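Local coordinates for protein 3' terminal uridylyl transferase (Trypanosoma brucei, PDB 5HZD) that adds uridines from UTP to the 3' end of guide RNAs, ribosomal RNAs and some mRNAs during mitochondrial RNA editing, at residues A[386-389]-A[390-394]; A[378-381]-A[382-385]; A[152-156]-A[157-161]; A[275-278]-A[279-283]; A[28-31]-A[32-35]. One frame throughout, in Å; residues are numbered along the deposited sequence.

All five contacts are local. Contacts 1 and 2 share one surface region: the loop 378-385 leads straight into the first turns of helix 385-409, and Ile-379 and Ile-383 pack against Arg-388 and Leu-391. Contacts 3 and 4 are partly buried and hold each other, Phe-159 stacking on Tyr-281 while Val-157 and Gly-158 offer their carbonyls to Tyr-281 and Arg-277. Contact 5, also at the surface, lies in the zinc finger, its centre about 51 Å from that of contact 3. Chemistry follows place: helix bonds in contact 1, a carboxylate-braced turn and isoleucine packing in 2, aromatic packing in 3 and 4, with water bridges also in 4, and a metal in 5.

Contact 1. Residues A[386-389]-A[390-394]; sequences TERE and ELYKA
With chi1 at -166° Arg-388 sends CG anti to its backbone N, whereas the -66° of Tyr-392 sets its CG anti to the carbonyl carbon; one turn apart on helix 385-409, the two side chains then run alongside each other in the same direction. This is an i to i+4 pair at the start of an alpha helix. The arginine's CG lies 3.8 Å from CZ of Tyr-392, and its guanidinium plane stands 85° from the ring, with the phenol oxygen at the guanidinium's edge. The far end of Arg-388 is held elsewhere, by NH1 bonding to Asn-385. On the next i to i+3 step, Glu-389, bent at chi2, slants across Tyr-392 with its carboxylate plane nearly perpendicular to the ring. Underneath runs the regular helix ladder, Glu-390 N to Thr-386 O through Lys-393 N to Glu-389 O. The carbonyl that takes Tyr-392 N also lies over one face of that same ring, offset toward its rim: Arg-388 O is 3.5 Å from Tyr-392 CD1.

Contact 2. Residues A[378-381]-A[382-385]; sequences MIDP and EITN
Ile-379 and Ile-383 meet through their CD1 methyls, 3.9 Å apart, the two side chains crossing at about a right angle on the packed side of a type I beta turn from Asp-380 to Ile-383. A chi1 of 65° places CG1 of Ile-383 between its own backbone N and carbonyl carbon, and from there CD1 reaches the other isoleucine. Both chains also rest on Arg-388 and Leu-391 of helix 385-409, while Ile-379 touches Phe-70 of helix 59-76, so this flank ties the turn to two helices. The other flank is polar and exposed. There OD1 of Asp-380 takes the N-H of Glu-382 at 3.0 Å, an Asx turn, from well above the carboxylate plane, while OD2 merely packs 3.5 Å from the CG2 methyl of Ile-383. The backbone closure, Ile-383 N to Asp-380 O, is long at 3.3 Å yet nearly straight, at 177°. Glu-382 stretches out beyond its CG, leaving its OE1 4.4 Å from OD1 of Asp-380. Two like charges this close would probably raise the proton affinity of either carboxylate somewhat, an effect that the N-H donated to Asp-380 and the surrounding solvent should soften.

Contact 3. Residues A[152-156]-A[157-161]; sequences ELLRR and VGFSF
The ring of Phe-159 has Leu-154 O and the CG1 methyl of Val-157 at its edge, both in plane, while Tyr-281 stacks on it and His-177 meets it edge-to-face. The setting is a Schellman motif that ends helix 143-156 in the palm domain, with Gly-158 turning the chain at a phi of 119°. Its signature bond runs from Phe-159 N to Leu-154 O, 3.0 Å long. That oxygen takes a second donor, Val-157 N, arriving at the opposite face of the carbonyl plane, while Gly-158 N bonds back to Arg-155 O. Apolar packing beside these bonds comes from Leu-154, whose CD2 lies within 3.7 Å of Phe-159 CE1; both side chains also touch Leu-164 of strand 164-167. A chi1 of 81° wedges Val-157 CG1 in beside the twice-bonded oxygen, 3.4 Å from Leu-154 O. Arg-156 forms a salt bridge with Glu-152, its NE-H to OE2 bond weak at 3.5 Å. From the last helical turn, Arg-155 CA directs its C-H almost straight at Phe-159 O beyond the glycine, 3.4 Å away.

Contact 4. Residues A[275-278]-A[279-283]; sequences ECRP and ELYNI
The backbone O of Glu-275 reaches Asn-282 through water, one molecule donating to Glu-275 O and, at 2.6 Å, to Asn-282 OD1. This is the loop from strand 267-271 of the antiparallel sheet to strand 285-288 of the mixed palm sheet, and its residues 279-281 make a helix-like turn without the regular bonds. At Arg-277 the contact becomes direct. Its carbonyl accepts ND2 of Asn-282 at 3.1 Å, the donor lying well above the carbonyl plane, and a second water accepts from Arg-277 N and, weakly, from the same ND2. The arginine chain, extended from CG to NE, crosses Tyr-281 at about a right angle; NH1 comes within 3.5 Å of Tyr-281 CD1, with the guanidinium and ring planes 63° apart. NE of Arg-277 bonds to His-273 O and NH1 to Gly-158 O, which fixes the guanidinium beside the end of helix 143-156. Pro-278 follows, lying alongside Tyr-281 with its CD 3.8 Å from the ring's CD2. The tyrosine's hydroxyl is held by Val-157 O. Finally, Pro-278 O accepts Tyr-281 N at 3.0 Å and sits at the edge of that tyrosine's ring, 3.4 Å from CD2.

Contact 5. Residues A[28-31]-A[32-35]; sequences EHHA and DLLP. With ZN (zinc ion), chain B.
His-30 binds the zinc ion through NE2 at 2.2 Å, and the chain just after it, Ala-31 to Leu-34, turns back beside that histidine. The other three ligands are Cys-8, Cys-11 and His-25, completing the Cys2His2 site of an atypical C2H2 zinc finger, a domain required for proper folding of the catalytic domain. On the side of the ring away from the metal, ND1 gives its hydrogen to a water in the ring plane, 2.6 Å off, and this water donates in turn to Asp-32 OD1. The aspartate is therefore a second-shell partner; its carboxylate may polarise the imidazole through the water and strengthen its hold on the zinc. A second water donates to Asp-32 OD1 and, weakly, to His-29 O. With a chi1 of 67°, Asp-32 keeps CG between its own N and carbonyl carbon, and OD1 swings back to lie 3.6 Å from His-30 CA. In one of its two conformers Leu-33 runs alongside the imidazole in the same direction. The backbone fixes this fold-back: Leu-33 N bonds to His-30 O at 2.8 Å, and Leu-34 N to Ala-31 O. Here helix 19-30 gives way to the loop before helix 37-47, and helix 481-497 packs against the turn, Thr-482 touching His-30 and Leu-34 while Arg-486 bonds to Leu-33 O.

Contact 1. Residues A[386-389]-A[390-394]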
loop_
_atom_site.group_PDB
_atom_site.type_symbol
_atom_site.label_atom_id
_atom_site.label_comp_id
_atom_site.label_asym_id
_atom_site.label_seq_id
_atom_site.Cartn_x
_atom_site.Cartn_y
_atom_site.Cartn_z
ATOM N N THR A 386 22.615 -22.803 8.161
ATOM C CA THR A 386 21.848 -23.355 9.273
ATOM C C THR A 386 20.788 -22.368 9.727
ATOM O O THR A 386 19.634 -22.740 9.940
ATOM C CB THR A 386 22.747 -23.676 10.469
ATOM O OG1 THR A 386 23.770 -24.587 10.059
ATOM C CG2 THR A 386 21.926 -24.301 11.601
ATOM N N GLU A 387 21.174 -21.107 9.876
ATOM C CA GLU A 387 20.238 -20.081 10.311
ATOM C C GLU A 387 19.117 -19.903 9.310
ATOM O O GLU A 387 17.962 -19.646 9.686
ATOM C CB GLU A 387 20.957 -18.743 10.489
ATOM C CG GLU A 387 21.873 -18.714 11.702
ATOM C CD GLU A 387 22.743 -17.469 11.749
ATOM O OE1 GLU A 387 23.209 -17.010 10.678
ATOM O OE2 GLU A 387 22.961 -16.952 12.865
ATOM N N ARG A 388 19.479 -19.978 8.028
ATOM C CA ARG A 388 18.506 -19.810 6.971
ATOM C C ARG A 388 17.490 -20.938 7.033
ATOM O O ARG A 388 16.281 -20.690 6.873
ATOM C CB ARG A 388 19.183 -19.824 5.609
ATOM C CG ARG A 388 18.259 -19.326 4.545
ATOM C CD ARG A 388 19.062 -18.607 3.450
ATOM N NE ARG A 388 19.460 -19.482 2.355
ATOM C CZ ARG A 388 20.689 -19.947 2.169
ATOM N NH1 ARG A 388 21.660 -19.630 3.018
ATOM N NH2 ARG A 388 20.945 -20.733 1.130
ATOM N N GLU A 389 17.968 -22.159 7.251
ATOM C CA GLU A 389 17.082 -23.314 7.381
ATOM C C GLU A 389 16.116 -23.122 8.540
ATOM O O GLU A 389 14.949 -23.510 8.453
ATOM C CB GLU A 389 17.871 -24.610 7.560
ATOM C CG GLU A 389 18.508 -25.094 6.265
ATOM C CD GLU A 389 17.498 -25.207 5.119
ATOM O OE1 GLU A 389 16.347 -25.641 5.365
ATOM O OE2 GLU A 389 17.854 -24.849 3.973
ATOM N N GLU A 390 16.609 -22.525 9.626
ATOM C CA GLU A 390 15.787 -22.280 10.804
ATOM C C GLU A 390 14.725 -21.244 10.488
ATOM O O GLU A 390 13.593 -21.371 10.946
ATOM C CB GLU A 390 16.649 -21.848 11.993
ATOM C CG GLU A 390 17.384 -23.011 12.639
ATOM C CD GLU A 390 18.347 -22.579 13.736
ATOM O OE1 GLU A 390 19.300 -23.340 14.035
ATOM O OE2 GLU A 390 18.145 -21.482 14.305
ATOM N N LEU A 391 15.051 -20.245 9.671
ATOM C CA LEU A 391 14.016 -19.298 9.244
ATOM C C LEU A 391 12.946 -19.960 8.392
ATOM O O LEU A 391 11.775 -19.608 8.510
ATOM C CB LEU A 391 14.583 -18.099 8.474
ATOM C CG LEU A 391 15.453 -17.123 9.242
ATOM C CD1 LEU A 391 15.958 -16.060 8.276
ATOM C CD2 LEU A 391 14.654 -16.498 10.377
ATOM N N TYR A 392 13.344 -20.871 7.492
ATOM C CA TYR A 392 12.344 -21.564 6.668
ATOM C C TYR A 392 11.394 -22.361 7.537
ATOM O O TYR A 392 10.181 -22.307 7.356
ATOM C CB TYR A 392 13.010 -22.527 5.677
ATOM C CG TYR A 392 13.842 -21.882 4.602
ATOM C CD1 TYR A 392 13.791 -20.519 4.365
ATOM C CD2 TYR A 392 14.671 -22.664 3.817
ATOM C CE1 TYR A 392 14.556 -19.937 3.351
ATOM C CE2 TYR A 392 15.433 -22.106 2.828
ATOM C CZ TYR A 392 15.367 -20.748 2.595
ATOM O OH TYR A 392 16.117 -20.183 1.599
ATOM N N LYS A 393 11.945 -23.082 8.504
ATOM C CA LYS A 393 11.148 -23.861 9.430
ATOM C C LYS A 393 10.154 -22.963 10.191
ATOM O O LYS A 393 8.977 -23.310 10.347
ATOM C CB LYS A 393 12.063 -24.614 10.398
ATOM C CG LYS A 393 11.301 -25.309 11.492
ATOM C CD LYS A 393 12.183 -26.192 12.362
ATOM C CE LYS A 393 11.377 -26.727 13.538
ATOM N NZ LYS A 393 12.063 -27.900 14.143
ATOM N N ALA A 394 10.636 -21.821 10.678
ATOM C CA ALA A 394 9.811 -20.898 11.446
ATOM C C ALA A 394 8.719 -20.303 10.576
ATOM O O ALA A 394 7.567 -20.219 10.989
ATOM C CB ALA A 394 10.669 -19.755 12.027
#

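Contact 2. Residues A[378-381]-A[382-385]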
loop_
_atom_site.group_PDB
_atom_site.type_symbol
_atom_site.label_atom_id
_atom_site.label_comp_id
_atom_site.label_asym_id
_atom_site.label_seq_id
_atom_site.Cartn_x
_atom_site.Cartn_y
_atom_site.Cartn_z
ATOM N N MET A 378 15.032 -8.139 2.813
ATOM C CA MET A 378 14.104 -9.180 3.247
ATOM C C MET A 378 14.757 -10.269 4.094
ATOM O O MET A 378 14.118 -10.803 5.020
ATOM C CB MET A 378 13.411 -9.778 2.008
ATOM C CG MET A 378 12.147 -10.576 2.302
ATOM S SD MET A 378 10.870 -9.649 3.163
ATOM C CE MET A 378 10.549 -8.297 2.047
ATOM N N ILE A 379 16.015 -10.608 3.779
ATOM C CA ILE A 379 16.746 -11.594 4.558
ATOM C C ILE A 379 18.169 -11.076 4.766
ATOM O O ILE A 379 18.748 -10.425 3.888
ATOM C CB ILE A 379 16.729 -12.977 3.878
ATOM C CG1 ILE A 379 17.353 -14.032 4.793
ATOM C CG2 ILE A 379 17.444 -12.930 2.542
ATOM C CD1 ILE A 379 17.028 -15.486 4.351
ATOM N N ASP A 380 18.705 -11.323 5.963
ATOM C CA ASP A 380 20.059 -10.887 6.298
ATOM C C ASP A 380 21.039 -11.614 5.374
ATOM O O ASP A 380 21.124 -12.835 5.387
ATOM C CB ASP A 380 20.311 -11.279 7.755
ATOM C CG ASP A 380 21.673 -10.850 8.276
ATOM O OD1 ASP A 380 22.499 -10.320 7.507
ATOM O OD2 ASP A 380 21.908 -11.078 9.487
ATOM N N PRO A 381 21.789 -10.854 4.567
ATOM C CA PRO A 381 22.723 -11.404 3.580
ATOM C C PRO A 381 23.885 -12.151 4.220
ATOM O O PRO A 381 24.604 -12.866 3.523
ATOM C CB PRO A 381 23.252 -10.151 2.879
ATOM C CG PRO A 381 23.099 -9.074 3.885
ATOM C CD PRO A 381 21.789 -9.385 4.549
ATOM N N GLU A 382 24.062 -12.006 5.527
ATOM C CA GLU A 382 25.178 -12.664 6.198
ATOM C C GLU A 382 24.814 -13.926 6.976
ATOM O O GLU A 382 25.684 -14.543 7.565
ATOM C CB GLU A 382 25.896 -11.686 7.132
ATOM C CG GLU A 382 26.624 -10.554 6.432
ATOM C CD GLU A 382 27.031 -9.452 7.397
ATOM O OE1 GLU A 382 26.658 -9.536 8.588
ATOM O OE2 GLU A 382 27.720 -8.502 6.965
ATOM N N ILE A 383 23.551 -14.330 7.006
ATOM C CA ILE A 383 23.266 -15.507 7.817
ATOM C C ILE A 383 23.796 -16.795 7.201
ATOM O O ILE A 383 24.124 -16.857 6.011
ATOM C CB ILE A 383 21.788 -15.660 8.226
ATOM C CG1 ILE A 383 20.894 -15.885 7.004
ATOM C CG2 ILE A 383 21.353 -14.486 9.104
ATOM C CD1 ILE A 383 19.439 -16.195 7.386
ATOM N N THR A 384 23.883 -17.816 8.036
ATOM C CA THR A 384 24.502 -19.086 7.653
ATOM C C THR A 384 23.459 -20.000 7.035
ATOM O O THR A 384 22.250 -19.720 7.109
ATOM C CB THR A 384 25.110 -19.807 8.864
ATOM O OG1 THR A 384 24.079 -20.130 9.813
ATOM C CG2 THR A 384 26.160 -18.933 9.538
ATOM N N ASN A 385 23.910 -21.095 6.433
ATOM C CA ASN A 385 22.945 -22.032 5.873
ATOM C C ASN A 385 22.045 -22.564 6.985
ATOM O O ASN A 385 20.853 -22.718 6.791
ATOM C CB ASN A 385 23.627 -23.161 5.083
ATOM C CG ASN A 385 24.361 -22.646 3.839
ATOM O OD1 ASN A 385 23.986 -21.624 3.272
ATOM N ND2 ASN A 385 25.402 -23.364 3.408
#

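Contact 3. Residues A[152-156]-A[157-161]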
loop_
_atom_site.group_PDB
_atom_site.type_symbol
_atom_site.label_atom_id
_atom_site.label_comp_id
_atom_site.label_asym_id
_atom_site.label_seq_id
_atom_site.Cartn_x
_atom_site.Cartn_y
_atom_site.Cartn_z
ATOM N N GLU A 152 -2.538 19.968 -13.671
ATOM C CA GLU A 152 -2.107 20.923 -14.692
ATOM C C GLU A 152 -0.603 21.149 -14.646
ATOM O O GLU A 152 0.046 21.241 -15.681
ATOM C CB GLU A 152 -2.834 22.256 -14.511
ATOM C CG GLU A 152 -2.376 23.342 -15.456
ATOM C CD GLU A 152 -2.810 23.102 -16.895
ATOM O OE1 GLU A 152 -3.564 22.131 -17.160
ATOM O OE2 GLU A 152 -2.376 23.887 -17.776
ATOM N N LEU A 153 -0.041 21.227 -13.450
ATOM C CA LEU A 153 1.419 21.361 -13.345
ATOM C C LEU A 153 2.143 20.156 -13.945
ATOM O O LEU A 153 3.176 20.305 -14.643
ATOM C CB LEU A 153 1.861 21.564 -11.884
ATOM C CG LEU A 153 1.451 22.889 -11.241
ATOM C CD1 LEU A 153 1.869 22.939 -9.766
ATOM C CD2 LEU A 153 2.030 24.088 -12.019
ATOM N N LEU A 154 1.627 18.957 -13.689
ATOM C CA LEU A 154 2.218 17.760 -14.268
ATOM C C LEU A 154 2.118 17.745 -15.804
ATOM O O LEU A 154 3.083 17.429 -16.478
ATOM C CB LEU A 154 1.583 16.516 -13.661
ATOM C CG LEU A 154 1.912 16.294 -12.192
ATOM C CD1 LEU A 154 0.928 15.283 -11.621
ATOM C CD2 LEU A 154 3.383 15.813 -12.008
ATOM N N ARG A 155 0.975 18.145 -16.346
ATOM C CA ARG A 155 0.791 18.240 -17.796
ATOM C C ARG A 155 1.856 19.185 -18.371
ATOM O O ARG A 155 2.439 18.909 -19.420
ATOM C CB ARG A 155 -0.618 18.773 -18.108
ATOM C CG ARG A 155 -0.997 18.813 -19.576
ATOM C CD ARG A 155 -2.316 19.579 -19.774
ATOM N NE ARG A 155 -2.172 20.670 -20.744
ATOM C CZ ARG A 155 -1.712 21.887 -20.453
ATOM N NH1 ARG A 155 -1.341 22.184 -19.219
ATOM N NH2 ARG A 155 -1.621 22.811 -21.401
ATOM N N ARG A 156 2.136 20.275 -17.669
ATOM C CA ARG A 156 3.018 21.317 -18.220
ATOM C C ARG A 156 4.499 20.918 -18.139
ATOM O O ARG A 156 5.355 21.515 -18.799
ATOM C CB ARG A 156 2.812 22.653 -17.486
ATOM C CG ARG A 156 1.466 23.355 -17.707
ATOM C CD ARG A 156 1.482 24.750 -17.012
ATOM N NE ARG A 156 0.435 24.928 -15.993
ATOM C CZ ARG A 156 0.512 25.748 -14.935
ATOM N NH1 ARG A 156 -0.508 25.835 -14.068
ATOM N NH2 ARG A 156 1.604 26.482 -14.725
ATOM N N VAL A 157 4.823 19.927 -17.319
ATOM C CA VAL A 157 6.226 19.460 -17.221
ATOM C C VAL A 157 6.418 18.204 -18.077
ATOM O O VAL A 157 7.507 17.622 -18.105
ATOM C CB VAL A 157 6.647 19.271 -15.722
ATOM C CG1 VAL A 157 6.168 17.966 -15.151
ATOM C CG2 VAL A 157 8.138 19.406 -15.531
ATOM N N GLY A 158 5.369 17.800 -18.791
ATOM C CA GLY A 158 5.459 16.739 -19.781
ATOM C C GLY A 158 4.631 15.478 -19.589
ATOM O O GLY A 158 4.717 14.547 -20.392
ATOM N N PHE A 159 3.819 15.418 -18.537
ATOM C CA PHE A 159 2.945 14.251 -18.380
ATOM C C PHE A 159 1.794 14.332 -19.370
ATOM O O PHE A 159 1.195 15.392 -19.536
ATOM C CB PHE A 159 2.430 14.126 -16.943
ATOM C CG PHE A 159 3.486 13.651 -15.969
ATOM C CD1 PHE A 159 4.456 14.528 -15.490
ATOM C CD2 PHE A 159 3.532 12.316 -15.560
ATOM C CE1 PHE A 159 5.433 14.088 -14.600
ATOM C CE2 PHE A 159 4.518 11.867 -14.685
ATOM C CZ PHE A 159 5.480 12.755 -14.204
ATOM N N SER A 160 1.501 13.218 -20.039
ATOM C CA SER A 160 0.389 13.149 -20.984
ATOM C C SER A 160 -0.974 12.835 -20.355
ATOM O O SER A 160 -1.054 12.104 -19.366
ATOM C CB SER A 160 0.704 12.077 -22.021
ATOM O OG SER A 160 -0.397 11.920 -22.874
ATOM N N PHE A 161 -2.062 13.316 -20.953
ATOM C CA PHE A 161 -3.387 12.917 -20.499
ATOM C C PHE A 161 -3.618 11.401 -20.602
ATOM O O PHE A 161 -4.466 10.857 -19.908
ATOM C CB PHE A 161 -4.490 13.671 -21.270
ATOM C CG PHE A 161 -4.759 13.111 -22.638
ATOM C CD1 PHE A 161 -3.844 13.287 -23.661
ATOM C CD2 PHE A 161 -5.907 12.388 -22.891
ATOM C CE1 PHE A 161 -4.075 12.767 -24.918
ATOM C CE2 PHE A 161 -6.146 11.868 -24.145
ATOM C CZ PHE A 161 -5.226 12.055 -25.161
#

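Contact 4. Residues A[275-278]-A[279-283]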
loop_
_atom_site.group_PDB
_atom_site.type_symbol
_atom_site.label_atom_id
_atom_site.label_comp_id
_atom_site.label_asym_id
_atom_site.label_seq_id
_atom_site.Cartn_x
_atom_site.Cartn_y
_atom_site.Cartn_z
ATOM N N GLU A 275 10.224 8.554 -24.089
ATOM C CA GLU A 275 10.153 7.356 -23.245
ATOM C C GLU A 275 11.235 7.300 -22.166
ATOM O O GLU A 275 10.976 6.869 -21.037
ATOM C CB GLU A 275 10.215 6.078 -24.091
ATOM C CG GLU A 275 8.997 5.847 -24.970
ATOM C CD GLU A 275 8.822 4.386 -25.352
ATOM O OE1 GLU A 275 9.701 3.561 -25.008
ATOM O OE2 GLU A 275 7.800 4.060 -25.995
ATOM N N CYS A 276 12.442 7.734 -22.519
ATOM C CA CYS A 276 13.565 7.740 -21.590
ATOM C C CYS A 276 13.547 9.010 -20.731
ATOM O O CYS A 276 14.036 10.062 -21.150
ATOM C CB CYS A 276 14.869 7.663 -22.376
ATOM S SG CYS A 276 16.311 7.408 -21.357
ATOM N N ARG A 277 13.001 8.893 -19.524
ATOM C CA ARG A 277 12.643 10.071 -18.731
ATOM C C ARG A 277 12.990 9.872 -17.262
ATOM O O ARG A 277 13.307 8.743 -16.831
ATOM C CB ARG A 277 11.129 10.301 -18.890
ATOM C CG ARG A 277 10.713 10.766 -20.300
ATOM C CD ARG A 277 9.201 10.925 -20.425
ATOM N NE ARG A 277 8.885 11.912 -21.455
ATOM C CZ ARG A 277 7.681 12.458 -21.610
ATOM N NH1 ARG A 277 6.681 12.069 -20.818
ATOM N NH2 ARG A 277 7.476 13.373 -22.557
ATOM N N PRO A 278 12.923 10.955 -16.473
ATOM C CA PRO A 278 13.083 10.847 -15.019
ATOM C C PRO A 278 12.124 9.831 -14.354
ATOM O O PRO A 278 11.024 9.555 -14.879
ATOM C CB PRO A 278 12.754 12.261 -14.532
ATOM C CG PRO A 278 13.204 13.140 -15.690
ATOM C CD PRO A 278 12.816 12.366 -16.920
ATOM N N GLU A 279 12.551 9.290 -13.217
ATOM C CA GLU A 279 11.821 8.228 -12.483
ATOM C C GLU A 279 10.310 8.446 -12.330
ATOM O O GLU A 279 9.510 7.508 -12.495
ATOM C CB GLU A 279 12.484 7.995 -11.114
ATOM C CG GLU A 279 13.862 7.290 -11.164
ATOM C CD GLU A 279 15.051 8.215 -11.443
ATOM O OE1 GLU A 279 14.883 9.445 -11.681
ATOM O OE2 GLU A 279 16.201 7.726 -11.437
ATOM N N LEU A 280 9.902 9.676 -12.019
ATOM C CA LEU A 280 8.500 9.951 -11.727
ATOM C C LEU A 280 7.598 9.614 -12.921
ATOM O O LEU A 280 6.422 9.239 -12.752
ATOM C CB LEU A 280 8.347 11.421 -11.314
ATOM C CG LEU A 280 6.950 11.821 -10.862
ATOM C CD1 LEU A 280 6.573 11.127 -9.546
ATOM C CD2 LEU A 280 6.792 13.331 -10.728
ATOM N N TYR A 281 8.146 9.711 -14.124
ATOM C CA TYR A 281 7.354 9.440 -15.334
ATOM C C TYR A 281 7.141 7.954 -15.557
ATOM O O TYR A 281 6.288 7.549 -16.349
ATOM C CB TYR A 281 8.056 10.005 -16.582
ATOM C CG TYR A 281 8.134 11.495 -16.644
ATOM C CD1 TYR A 281 7.166 12.238 -17.326
ATOM C CD2 TYR A 281 9.169 12.183 -16.025
ATOM C CE1 TYR A 281 7.252 13.619 -17.393
ATOM C CE2 TYR A 281 9.245 13.579 -16.077
ATOM C CZ TYR A 281 8.290 14.285 -16.754
ATOM O OH TYR A 281 8.429 15.662 -16.790
ATOM N N ASN A 282 7.911 7.126 -14.872
ATOM C CA ASN A 282 8.008 5.720 -15.201
ATOM C C ASN A 282 7.337 4.806 -14.186
ATOM O O ASN A 282 7.345 3.585 -14.349
ATOM C CB ASN A 282 9.484 5.333 -15.288
ATOM C CG ASN A 282 10.230 6.134 -16.329
ATOM O OD1 ASN A 282 9.655 6.557 -17.332
ATOM N ND2 ASN A 282 11.528 6.340 -16.107
ATOM N N ILE A 283 6.775 5.380 -13.131
ATOM C CA ILE A 283 6.200 4.594 -12.071
ATOM C C ILE A 283 4.704 4.848 -11.897
ATOM O O ILE A 283 4.230 5.974 -12.047
ATOM C CB ILE A 283 6.939 4.848 -10.738
ATOM C CG1 ILE A 283 6.799 6.285 -10.292
ATOM C CG2 ILE A 283 8.414 4.441 -10.838
ATOM C CD1 ILE A 283 7.296 6.469 -8.869
HETATM O O HOH W 1 8.489 7.296 -19.516
HETATM O O HOH W 2 13.140 5.909 -18.656
#

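Contact 5. Residues A[28-31]-A[32-35]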
loop_
_atom_site.group_PDB
_atom_site.type_symbol
_atom_site.label_atom_id
_atom_site.label_comp_id
_atom_site.label_asym_id
_atom_site.label_seq_id
_atom_site.Cartn_x
_atom_site.Cartn_y
_atom_site.Cartn_z
ATOM N N GLU A 28 -28.135 -24.413 4.978
ATOM C CA GLU A 28 -29.318 -25.089 4.440
ATOM C C GLU A 28 -29.959 -24.404 3.217
ATOM O O GLU A 28 -30.442 -25.073 2.299
ATOM C CB GLU A 28 -30.347 -25.319 5.556
ATOM C CG GLU A 28 -29.788 -26.186 6.701
ATOM C CD GLU A 28 -30.734 -26.294 7.894
ATOM O OE1 GLU A 28 -30.509 -27.178 8.751
ATOM O OE2 GLU A 28 -31.694 -25.491 7.984
ATOM N N HIS A 29 -29.971 -23.081 3.195
ATOM C CA HIS A 29 -30.626 -22.360 2.110
ATOM C C HIS A 29 -29.658 -21.738 1.110
ATOM O O HIS A 29 -30.046 -21.397 -0.016
ATOM C CB HIS A 29 -31.581 -21.294 2.664
ATOM C CG HIS A 29 -32.837 -21.861 3.249
ATOM N ND1 HIS A 29 -32.854 -22.570 4.431
ATOM C CD2 HIS A 29 -34.117 -21.830 2.812
ATOM C CE1 HIS A 29 -34.091 -22.956 4.695
ATOM N NE2 HIS A 29 -34.877 -22.516 3.730
ATOM N N HIS A 30 -28.399 -21.584 1.501
ATOM C CA HIS A 30 -27.458 -20.878 0.640
ATOM C C HIS A 30 -26.194 -21.645 0.373
ATOM O O HIS A 30 -25.139 -21.048 0.143
ATOM C CB HIS A 30 -27.126 -19.504 1.203
ATOM C CG HIS A 30 -28.319 -18.617 1.268
ATOM N ND1 HIS A 30 -29.072 -18.327 0.150
ATOM C CD2 HIS A 30 -28.942 -18.021 2.313
ATOM C CE1 HIS A 30 -30.089 -17.560 0.494
ATOM N NE2 HIS A 30 -30.042 -17.376 1.800
ATOM N N ALA A 31 -26.306 -22.967 0.353
ATOM C CA ALA A 31 -25.102 -23.761 0.112
ATOM C C ALA A 31 -24.494 -23.433 -1.253
ATOM O O ALA A 31 -23.284 -23.529 -1.416
ATOM C CB ALA A 31 -25.375 -25.237 0.249
ATOM N N ASP A 32 -25.311 -22.992 -2.209
ATOM C CA ASP A 32 -24.766 -22.535 -3.503
ATOM C C ASP A 32 -23.776 -21.376 -3.387
ATOM O O ASP A 32 -22.922 -21.173 -4.259
ATOM C CB ASP A 32 -25.891 -22.142 -4.474
ATOM C CG ASP A 32 -26.651 -20.909 -4.018
ATOM O OD1 ASP A 32 -27.342 -20.993 -2.971
ATOM O OD2 ASP A 32 -26.560 -19.860 -4.699
ATOM N N LEU A 33 -23.877 -20.605 -2.308
ATOM C CA LEU A 33 -23.022 -19.448 -2.132
ATOM C C LEU A 33 -21.739 -19.809 -1.390
ATOM O O LEU A 33 -20.757 -19.074 -1.440
ATOM C CB LEU A 33 -23.783 -18.353 -1.377
ATOM C CG LEU A 33 -24.972 -17.815 -2.172
ATOM C CD1 LEU A 33 -25.649 -16.719 -1.383
ATOM C CD2 LEU A 33 -24.474 -17.278 -3.520
ATOM N N LEU A 34 -21.763 -20.945 -0.702
ATOM C CA LEU A 34 -20.611 -21.375 0.065
ATOM C C LEU A 34 -20.432 -22.876 -0.142
ATOM O O LEU A 34 -20.472 -23.656 0.816
ATOM C CB LEU A 34 -20.810 -21.021 1.555
ATOM C CG LEU A 34 -22.192 -21.306 2.143
ATOM C CD1 LEU A 34 -22.093 -22.051 3.499
ATOM C CD2 LEU A 34 -22.991 -20.017 2.318
ATOM N N PRO A 35 -20.214 -23.291 -1.408
ATOM C CA PRO A 35 -20.316 -24.706 -1.775
ATOM C C PRO A 35 -19.275 -25.634 -1.153
ATOM O O PRO A 35 -19.522 -26.839 -1.088
ATOM C CB PRO A 35 -20.141 -24.679 -3.293
ATOM C CG PRO A 35 -19.296 -23.471 -3.538
ATOM C CD PRO A 35 -19.778 -22.457 -2.540
HETATM ZN ZN ZN B . -31.015 -16.319 3.528
HETATM O O HOH W 3 -28.806 -23.248 -2.585
HETATM O O HOH W 4 -28.753 -18.653 -2.458
#